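Local coordinates for protein hypothetical aspartyl-tRNA synthetase (PDB 1WYD) that charges tRNA(Asp), and probably tRNA(Asn) as well, with aspartate that it first activates with ATP, at residues Y330-S335 with G356-H361; A233-V238 with L340-D345; P323-P328 with L370-L375. One frame throughout, in Å; residues are numbered along the deposited sequence.

Contact 1 of 3, residues Y330-S335 with G356-H361; sequences YTKSKS and GSTRNH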
loop_
_atom_site.group_PDB
_atom_site.type_symbol
_atom_site.label_atom_id
_atom_site.label_comp_id
_atom_site.label_asym_id
_atom_site.label_seq_id
_atom_site.Cartn_x
_atom_site.Cartn_y
_atom_site.Cartn_z
ATOM N N TYR B 330 15.609 -7.406 -19.210
ATOM C CA TYR B 330 14.279 -6.930 -19.570
ATOM C C TYR B 330 14.312 -5.470 -20.043
ATOM O O TYR B 330 13.283 -4.928 -20.436
ATOM C CB TYR B 330 13.220 -7.164 -18.439
ATOM C CG TYR B 330 13.615 -6.675 -17.054
ATOM C CD1 TYR B 330 13.592 -5.338 -16.745
ATOM C CD2 TYR B 330 13.991 -7.573 -16.053
ATOM C CE1 TYR B 330 13.948 -4.875 -15.491
ATOM C CE2 TYR B 330 14.349 -7.123 -14.776
ATOM C CZ TYR B 330 14.327 -5.763 -14.515
ATOM O OH TYR B 330 14.685 -5.285 -13.278
ATOM N N THR B 331 15.501 -4.857 -20.018
ATOM C CA THR B 331 15.696 -3.447 -20.396
ATOM C C THR B 331 16.026 -3.278 -21.899
ATOM O O THR B 331 16.928 -3.899 -22.409
ATOM C CB THR B 331 16.758 -2.815 -19.430
ATOM O OG1 THR B 331 16.079 -2.096 -18.390
ATOM C CG2 THR B 331 17.605 -1.739 -20.080
ATOM N N LYS B 332 15.251 -2.456 -22.605
ATOM C CA LYS B 332 15.468 -2.207 -24.045
ATOM C C LYS B 332 16.823 -1.532 -24.290
ATOM O O LYS B 332 17.227 -0.653 -23.533
ATOM C CB LYS B 332 14.333 -1.370 -24.632
ATOM C CG LYS B 332 14.472 -1.074 -26.116
ATOM C CD LYS B 332 13.124 -1.060 -26.844
ATOM C CE LYS B 332 13.241 -0.298 -28.186
ATOM N NZ LYS B 332 11.948 0.347 -28.578
ATOM N N SER B 333 17.548 -2.001 -25.306
ATOM C CA SER B 333 18.846 -1.423 -25.672
ATOM C C SER B 333 18.588 -0.241 -26.585
ATOM O O SER B 333 17.489 -0.091 -27.104
ATOM C CB SER B 333 19.685 -2.449 -26.414
ATOM O OG SER B 333 20.007 -3.545 -25.574
ATOM N N LYS B 334 19.584 0.612 -26.773
ATOM C CA LYS B 334 19.403 1.742 -27.680
ATOM C C LYS B 334 19.550 1.230 -29.111
ATOM O O LYS B 334 20.384 0.357 -29.382
ATOM C CB LYS B 334 20.379 2.889 -27.369
ATOM C CG LYS B 334 20.098 3.592 -26.050
ATOM C CD LYS B 334 20.771 4.938 -25.953
ATOM C CE LYS B 334 19.746 6.068 -26.170
ATOM N NZ LYS B 334 20.387 7.389 -26.345
ATOM N N SER B 335 18.697 1.746 -29.994
ATOM C CA SER B 335 18.639 1.361 -31.407
ATOM C C SER B 335 19.877 1.851 -32.158
ATOM O O SER B 335 20.491 1.090 -32.912
ATOM C CB SER B 335 17.346 1.907 -32.055
ATOM N N GLY B 356 14.694 3.180 -13.397
ATOM C CA GLY B 356 13.760 2.649 -14.374
ATOM C C GLY B 356 14.282 2.504 -15.805
ATOM O O GLY B 356 15.464 2.760 -16.082
ATOM N N SER B 357 13.399 2.106 -16.731
ATOM C CA SER B 357 13.794 1.940 -18.139
ATOM C C SER B 357 12.652 1.704 -19.116
ATOM O O SER B 357 11.494 1.623 -18.746
ATOM C CB SER B 357 14.757 0.767 -18.280
ATOM O OG SER B 357 14.055 -0.463 -18.117
ATOM N N THR B 358 13.016 1.598 -20.385
ATOM C CA THR B 358 12.121 1.127 -21.400
ATOM C C THR B 358 12.379 -0.357 -21.410
ATOM O O THR B 358 13.523 -0.783 -21.320
ATOM C CB THR B 358 12.508 1.705 -22.760
ATOM O OG1 THR B 358 12.616 3.128 -22.658
ATOM C CG2 THR B 358 11.375 1.472 -23.767
ATOM N N ARG B 359 11.327 -1.147 -21.549
ATOM C CA ARG B 359 11.505 -2.591 -21.441
ATOM C C ARG B 359 11.500 -3.218 -22.825
ATOM O O ARG B 359 11.067 -2.602 -23.796
ATOM C CB ARG B 359 10.410 -3.206 -20.583
ATOM C CG ARG B 359 9.942 -2.311 -19.446
ATOM C CD ARG B 359 10.990 -1.994 -18.382
ATOM N NE ARG B 359 10.333 -1.644 -17.134
ATOM C CZ ARG B 359 10.945 -1.219 -16.036
ATOM N NH1 ARG B 359 12.258 -1.060 -16.018
ATOM N NH2 ARG B 359 10.231 -0.930 -14.950
ATOM N N ASN B 360 11.971 -4.452 -22.913
ATOM C CA ASN B 360 11.731 -5.256 -24.095
ATOM C C ASN B 360 10.285 -5.745 -24.148
ATOM O O ASN B 360 9.608 -5.732 -23.140
ATOM C CB ASN B 360 12.736 -6.405 -24.154
ATOM C CG ASN B 360 14.160 -5.919 -24.340
ATOM O OD1 ASN B 360 15.102 -6.475 -23.740
ATOM N ND2 ASN B 360 14.335 -4.863 -25.152
ATOM N N HIS B 361 9.806 -6.134 -25.329
ATOM C CA HIS B 361 8.430 -6.625 -25.484
ATOM C C HIS B 361 8.294 -7.733 -26.517
ATOM O O HIS B 361 7.196 -8.268 -26.718
ATOM C CB HIS B 361 7.416 -5.490 -25.765
ATOM C CG HIS B 361 7.561 -4.848 -27.112
ATOM N ND1 HIS B 361 6.994 -5.376 -28.253
ATOM C CD2 HIS B 361 8.184 -3.706 -27.498
ATOM C CE1 HIS B 361 7.282 -4.601 -29.285
ATOM N NE2 HIS B 361 8.005 -3.584 -28.855
#
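The hydroxyls of T331 and S357 meet OG1 to OG at 2.6 Å, and either could be the donor. Two fairly straight backbone bonds accompany this pair: K332 N donates to T358 O at 2.7 Å, and N360 N donates to Y330 O at 2.8 Å. Together the two bonds make a single beta bridge between T331 and R359, by which the loop before strand 343-348 attaches near the end of strand 351-358 in the largely antiparallel sheet of the class-II synthetase catalytic domain. The two chain paths run 98° apart, consistent with there being one bridge and no continued pairing.

S357 OG is gripped twice. With chi1 at 73° it sits between its own backbone N and carbonyl carbon, facing the loop, where R359 NH1 also donates to it at 2.8 Å, from a position in which the serine oxygen is 21° out of the guanidinium plane. That guanidinium then reaches the rim of the Y330 ring, its NH1 lying near the ring plane. Two further polar ends have partners beyond the segments: Y330 OH bonds to E167, and R359 NH2 forms a salt bridge with E229. E167 and R359 are both predicted to bind L-aspartate, which places this bridge beside that probable site.

Outside the polar centre the packing is carried by K332 and N360. CG of K332 is anti to the backbone N; CB makes the closest side-chain approach, with CG and CD grazing beyond it, while the end of the chain, bent at chi2, leads away. The side chain of N360 crosses that of K332 at a slant, flanked on its own side by V365 and L366 of helix 363-371. K332 CB rests 4.0 Å from T358 CB.

Contact 2 of 3, residues A233-V238 with L340-D345; sequences ADYNDV and LSESFD
E342 CB sits squarely over one face of the Y235 ring, 3.8 Å from its centroid and only 5° off the normal, a CH-pi contact. CG of Y235 lies between its backbone N and carbonyl carbon (chi1 76°), which swings the ring over E342. The glutamate chain runs across the ring at about a right angle, its carboxylate plane turned 28° from the aromatic plane, while its backbone presses in as well: Y235 CD1 lies 3.2 Å from E342 C. An inverse gamma turn centred on E342 leads from here into strand 343-348. Deeper in, F344 takes Y235 CB at its ring edge, and V238 CG2 approaches F344 CE1 obliquely at 4.1 Å.

D234 and D237 form a capping box at the start of helix 235-256, D234 being the N-cap: D237 N donates to D234 OD1 at 3.2 Å and D234 N to D237 OD1 at 3.0 Å. Were Y235 an alanine, the methylenes of E342 would probably lose their aromatic face and D321 the hydroxyl it now bonds.

Towards the partly exposed side the contact is loose. D234 OD2 stands 4.4 Å from E342 OE1, two like charges without a bond between them; the glutamate's partner is T358.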
loop_
_atom_site.group_PDB
_atom_site.type_symbol
_atom_site.label_atom_id
_atom_site.label_comp_id
_atom_site.label_asym_id
_atom_site.label_seq_id
_atom_site.Cartn_x
_atom_site.Cartn_y
_atom_site.Cartn_z
ATOM N N ALA B 233 4.795 3.765 -23.659
ATOM C CA ALA B 233 5.590 4.776 -23.021
ATOM C C ALA B 233 6.966 4.198 -23.082
ATOM O O ALA B 233 7.116 2.953 -22.999
ATOM C CB ALA B 233 5.152 4.949 -21.571
ATOM N N ASP B 234 7.971 5.066 -23.245
ATOM C CA ASP B 234 9.353 4.652 -23.066
ATOM C C ASP B 234 9.911 5.382 -21.882
ATOM O O ASP B 234 9.149 6.032 -21.160
ATOM C CB ASP B 234 10.194 4.898 -24.301
ATOM C CG ASP B 234 10.340 6.393 -24.651
ATOM O OD1 ASP B 234 10.076 7.281 -23.805
ATOM O OD2 ASP B 234 10.723 6.747 -25.790
ATOM N N TYR B 235 11.230 5.314 -21.706
ATOM C CA TYR B 235 11.848 5.851 -20.509
ATOM C C TYR B 235 11.807 7.367 -20.401
ATOM O O TYR B 235 11.749 7.900 -19.292
ATOM C CB TYR B 235 13.256 5.294 -20.297
ATOM C CG TYR B 235 14.357 5.855 -21.181
ATOM C CD1 TYR B 235 15.644 5.993 -20.681
ATOM C CD2 TYR B 235 14.121 6.221 -22.524
ATOM C CE1 TYR B 235 16.676 6.472 -21.471
ATOM C CE2 TYR B 235 15.132 6.709 -23.328
ATOM C CZ TYR B 235 16.421 6.831 -22.788
ATOM O OH TYR B 235 17.457 7.301 -23.545
ATOM N N ASN B 236 11.790 8.076 -21.526
ATOM C CA ASN B 236 11.628 9.519 -21.452
ATOM C C ASN B 236 10.248 9.882 -20.922
ATOM O O ASN B 236 10.109 10.797 -20.109
ATOM C CB ASN B 236 11.963 10.191 -22.791
ATOM C CG ASN B 236 13.443 9.971 -23.228
ATOM O OD1 ASN B 236 13.712 9.557 -24.348
ATOM N ND2 ASN B 236 14.377 10.272 -22.355
ATOM N N ASP B 237 9.221 9.130 -21.323
ATOM C CA ASP B 237 7.854 9.404 -20.841
ATOM C C ASP B 237 7.686 9.276 -19.330
ATOM O O ASP B 237 7.060 10.133 -18.684
ATOM C CB ASP B 237 6.843 8.476 -21.499
ATOM C CG ASP B 237 6.697 8.729 -22.963
ATOM O OD1 ASP B 237 6.747 7.737 -23.737
ATOM O OD2 ASP B 237 6.540 9.895 -23.421
ATOM N N VAL B 238 8.220 8.176 -18.788
ATOM C CA VAL B 238 8.117 7.893 -17.373
ATOM C C VAL B 238 8.997 8.836 -16.540
ATOM O O VAL B 238 8.598 9.292 -15.450
ATOM C CB VAL B 238 8.338 6.365 -17.044
ATOM C CG1 VAL B 238 7.250 5.524 -17.719
ATOM C CG2 VAL B 238 9.690 5.877 -17.457
ATOM N N LEU B 340 24.625 0.687 -25.309
ATOM C CA LEU B 340 23.911 1.514 -24.338
ATOM C C LEU B 340 22.469 1.019 -24.109
ATOM O O LEU B 340 21.952 0.185 -24.856
ATOM C CB LEU B 340 23.898 2.983 -24.798
ATOM C CG LEU B 340 25.209 3.779 -24.851
ATOM C CD1 LEU B 340 24.952 5.237 -25.203
ATOM C CD2 LEU B 340 26.030 3.666 -23.542
ATOM N N SER B 341 21.800 1.536 -23.085
ATOM C CA SER B 341 20.447 1.078 -22.793
ATOM C C SER B 341 19.527 2.222 -22.481
ATOM O O SER B 341 19.962 3.278 -22.043
ATOM C CB SER B 341 20.467 0.082 -21.645
ATOM O OG SER B 341 20.905 0.717 -20.466
ATOM N N GLU B 342 18.248 2.016 -22.722
ATOM C CA GLU B 342 17.265 3.042 -22.451
ATOM C C GLU B 342 16.876 3.009 -20.962
ATOM O O GLU B 342 15.765 2.667 -20.599
ATOM C CB GLU B 342 16.056 2.901 -23.382
ATOM C CG GLU B 342 16.282 3.435 -24.797
ATOM C CD GLU B 342 15.012 3.510 -25.665
ATOM O OE1 GLU B 342 13.872 3.675 -25.139
ATOM O OE2 GLU B 342 15.157 3.405 -26.898
ATOM N N SER B 343 17.810 3.410 -20.109
ATOM C CA SER B 343 17.619 3.335 -18.673
ATOM C C SER B 343 17.996 4.617 -18.010
ATOM O O SER B 343 18.652 5.453 -18.611
ATOM C CB SER B 343 18.492 2.241 -18.101
ATOM O OG SER B 343 19.832 2.432 -18.525
ATOM N N PHE B 344 17.563 4.767 -16.754
ATOM C CA PHE B 344 17.939 5.914 -15.932
ATOM C C PHE B 344 18.044 5.557 -14.466
ATOM O O PHE B 344 17.333 4.697 -13.986
ATOM C CB PHE B 344 16.945 7.057 -16.123
ATOM C CG PHE B 344 15.592 6.825 -15.495
ATOM C CD1 PHE B 344 14.603 6.137 -16.180
ATOM C CD2 PHE B 344 15.307 7.317 -14.230
ATOM C CE1 PHE B 344 13.354 5.915 -15.618
ATOM C CE2 PHE B 344 14.057 7.115 -13.654
ATOM C CZ PHE B 344 13.075 6.405 -14.358
ATOM N N ASP B 345 18.940 6.228 -13.758
ATOM C CA ASP B 345 18.834 6.346 -12.303
ATOM C C ASP B 345 18.492 7.791 -11.969
ATOM O O ASP B 345 18.962 8.704 -12.652
ATOM C CB ASP B 345 20.143 5.957 -11.623
ATOM C CG ASP B 345 20.491 4.492 -11.838
ATOM O OD1 ASP B 345 19.787 3.825 -12.603
ATOM O OD2 ASP B 345 21.463 3.925 -11.325
#

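Contact 3 of 3, residues P323-P328 with L370-L375; sequences PSDARP and LKKKGL
S324 meets the far segment through its backbone, its O lying 4.0 Å from K373 CE, while its hydroxyl is bonded to P338 O. Next comes D325, exposed and also touched by a crystal neighbour. Its OD2 forms a long salt bridge of 3.4 Å with K372 NZ, the two side chains passing at a slant; the lysine chain is extended until a bend at chi4 (-71°) turns the amine. D325 O also receives a weak bond from K373 NZ.

The firmer hold is at R327, whose O accepts from K373 NZ at 2.8 Å. The lysine stands above the carbonyl, 44° out of its plane, so neither lone pair is addressed directly. Bends at chi3 and chi4 bring this amine to both loop carbonyls. The R327 side chain starts off away from the helix, forming a salt bridge with D345 and a cation-pi contact with W322. P328 adds a loose touch, its C 4.3 Å from K373 CE, and its ring packs on E167, predicted to bind L-aspartate.

Only 177 Å² is buried altogether, which marks a surface contact between loop and helix terminus. The lysines project from a Schellman motif that ends helix 363-371, with L375 N bonded to L370 O at 2.9 Å, G374 N bonded to K371 O at 2.7 Å, and G374 at positive phi.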
loop_
_atom_site.group_PDB
_atom_site.type_symbol
_atom_site.label_atom_id
_atom_site.label_comp_id
_atom_site.label_asym_id
_atom_site.label_seq_id
_atom_site.Cartn_x
_atom_site.Cartn_y
_atom_site.Cartn_z
ATOM N N PRO B 323 25.245 1.480 -19.885
ATOM C CA PRO B 323 25.576 0.285 -20.689
ATOM C C PRO B 323 24.588 -0.861 -20.503
ATOM O O PRO B 323 24.203 -1.180 -19.364
ATOM C CB PRO B 323 26.957 -0.139 -20.178
ATOM C CG PRO B 323 27.202 0.666 -18.949
ATOM C CD PRO B 323 26.360 1.874 -19.010
ATOM N N SER B 324 24.193 -1.459 -21.623
ATOM C CA SER B 324 23.243 -2.557 -21.657
ATOM C C SER B 324 23.749 -3.698 -20.822
ATOM O O SER B 324 22.988 -4.447 -20.237
ATOM C CB SER B 324 23.072 -3.054 -23.092
ATOM O OG SER B 324 22.828 -1.965 -23.965
ATOM N N ASP B 325 25.062 -3.806 -20.761
ATOM C CA ASP B 325 25.728 -4.928 -20.135
ATOM C C ASP B 325 25.611 -4.868 -18.604
ATOM O O ASP B 325 25.851 -5.859 -17.926
ATOM C CB ASP B 325 27.187 -4.953 -20.643
ATOM C CG ASP B 325 27.299 -4.518 -22.155
ATOM O OD1 ASP B 325 27.036 -3.314 -22.511
ATOM O OD2 ASP B 325 27.624 -5.338 -23.058
ATOM N N ALA B 326 25.217 -3.709 -18.072
ATOM C CA ALA B 326 25.057 -3.507 -16.630
ATOM C C ALA B 326 23.577 -3.390 -16.160
ATOM O O ALA B 326 23.310 -3.028 -15.027
ATOM C CB ALA B 326 25.845 -2.274 -16.192
ATOM N N ARG B 327 22.634 -3.686 -17.044
ATOM C CA ARG B 327 21.215 -3.508 -16.759
ATOM C C ARG B 327 20.519 -4.830 -17.060
ATOM O O ARG B 327 21.044 -5.604 -17.832
ATOM C CB ARG B 327 20.656 -2.374 -17.616
ATOM C CG ARG B 327 21.232 -0.999 -17.239
ATOM C CD ARG B 327 20.282 -0.211 -16.389
ATOM N NE ARG B 327 20.937 0.584 -15.376
ATOM C CZ ARG B 327 20.308 1.443 -14.578
ATOM N NH1 ARG B 327 18.986 1.604 -14.633
ATOM N NH2 ARG B 327 21.024 2.133 -13.708
ATOM N N PRO B 328 19.368 -5.112 -16.435
ATOM C CA PRO B 328 18.660 -6.380 -16.655
ATOM C C PRO B 328 18.399 -6.745 -18.114
ATOM O O PRO B 328 18.460 -5.896 -19.004
ATOM C CB PRO B 328 17.349 -6.152 -15.919
ATOM C CG PRO B 328 17.763 -5.318 -14.782
ATOM C CD PRO B 328 18.687 -4.296 -15.414
ATOM N N LEU B 370 19.034 -12.449 -22.498
ATOM C CA LEU B 370 19.386 -13.530 -21.585
ATOM C C LEU B 370 20.643 -14.299 -22.001
ATOM O O LEU B 370 21.476 -14.645 -21.160
ATOM C CB LEU B 370 18.206 -14.492 -21.407
ATOM C CG LEU B 370 17.032 -13.985 -20.572
ATOM C CD1 LEU B 370 15.816 -14.842 -20.872
ATOM C CD2 LEU B 370 17.382 -14.014 -19.076
ATOM N N LYS B 371 20.785 -14.572 -23.290
ATOM C CA LYS B 371 21.987 -15.266 -23.738
ATOM C C LYS B 371 23.228 -14.374 -23.545
ATOM O O LYS B 371 24.239 -14.821 -22.999
ATOM C CB LYS B 371 21.854 -15.718 -25.189
ATOM C CG LYS B 371 21.074 -17.020 -25.384
ATOM C CD LYS B 371 20.460 -17.051 -26.801
ATOM C CE LYS B 371 20.187 -18.469 -27.273
ATOM N NZ LYS B 371 19.147 -19.081 -26.403
ATOM N N LYS B 372 23.115 -13.110 -23.950
ATOM C CA LYS B 372 24.195 -12.141 -23.843
ATOM C C LYS B 372 24.690 -11.941 -22.405
ATOM O O LYS B 372 25.676 -11.219 -22.179
ATOM C CB LYS B 372 23.748 -10.797 -24.448
ATOM C CG LYS B 372 24.867 -9.949 -25.089
ATOM C CD LYS B 372 24.297 -8.654 -25.733
ATOM C CE LYS B 372 25.347 -7.863 -26.526
ATOM N NZ LYS B 372 26.368 -7.196 -25.649
ATOM N N LYS B 373 24.003 -12.556 -21.443
ATOM C CA LYS B 373 24.373 -12.476 -20.028
ATOM C C LYS B 373 24.719 -13.869 -19.487
ATOM O O LYS B 373 24.904 -14.059 -18.273
ATOM C CB LYS B 373 23.245 -11.841 -19.197
ATOM C CG LYS B 373 22.673 -10.544 -19.763
ATOM C CD LYS B 373 22.035 -9.683 -18.688
ATOM C CE LYS B 373 22.400 -8.206 -18.894
ATOM N NZ LYS B 373 22.940 -7.592 -17.654
ATOM N N GLY B 374 24.787 -14.838 -20.404
ATOM C CA GLY B 374 25.132 -16.214 -20.086
ATOM C C GLY B 374 24.078 -16.981 -19.302
ATOM O O GLY B 374 24.392 -17.995 -18.664
ATOM N N LEU B 375 22.830 -16.509 -19.339
ATOM C CA LEU B 375 21.749 -17.243 -18.708
ATOM C C LEU B 375 21.068 -18.208 -19.688
ATOM O O LEU B 375 21.042 -17.975 -20.906
ATOM C CB LEU B 375 20.739 -16.286 -18.094
ATOM C CG LEU B 375 21.130 -15.531 -16.813
ATOM C CD1 LEU B 375 22.176 -16.280 -15.952
ATOM C CD2 LEU B 375 21.573 -14.092 -17.138
#

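How the contacts relate
Contacts 1 and 2 lie closest, their centres about 7 Å apart, on the neighbouring strands 351-358 and 343-348 of one sheet. T358 OG1 links them, probably hydrogen-bonded to Y235 N and E342 OE1, each at 2.8 Å. Contact 3 lies farther out, its centre about 12 Å from that of contact 1 and 17 Å from that of contact 2; the R327 side chain ties it to contact 2 at D345. Contacts 1 and 3 both adjoin the predicted aspartate site: the side chains of Y330 and P328 approach that of E167 to about 3 and 4 Å, nearest atoms. Contact 2 also comes near it, the side chain of F344 about 7 Å from that of R359.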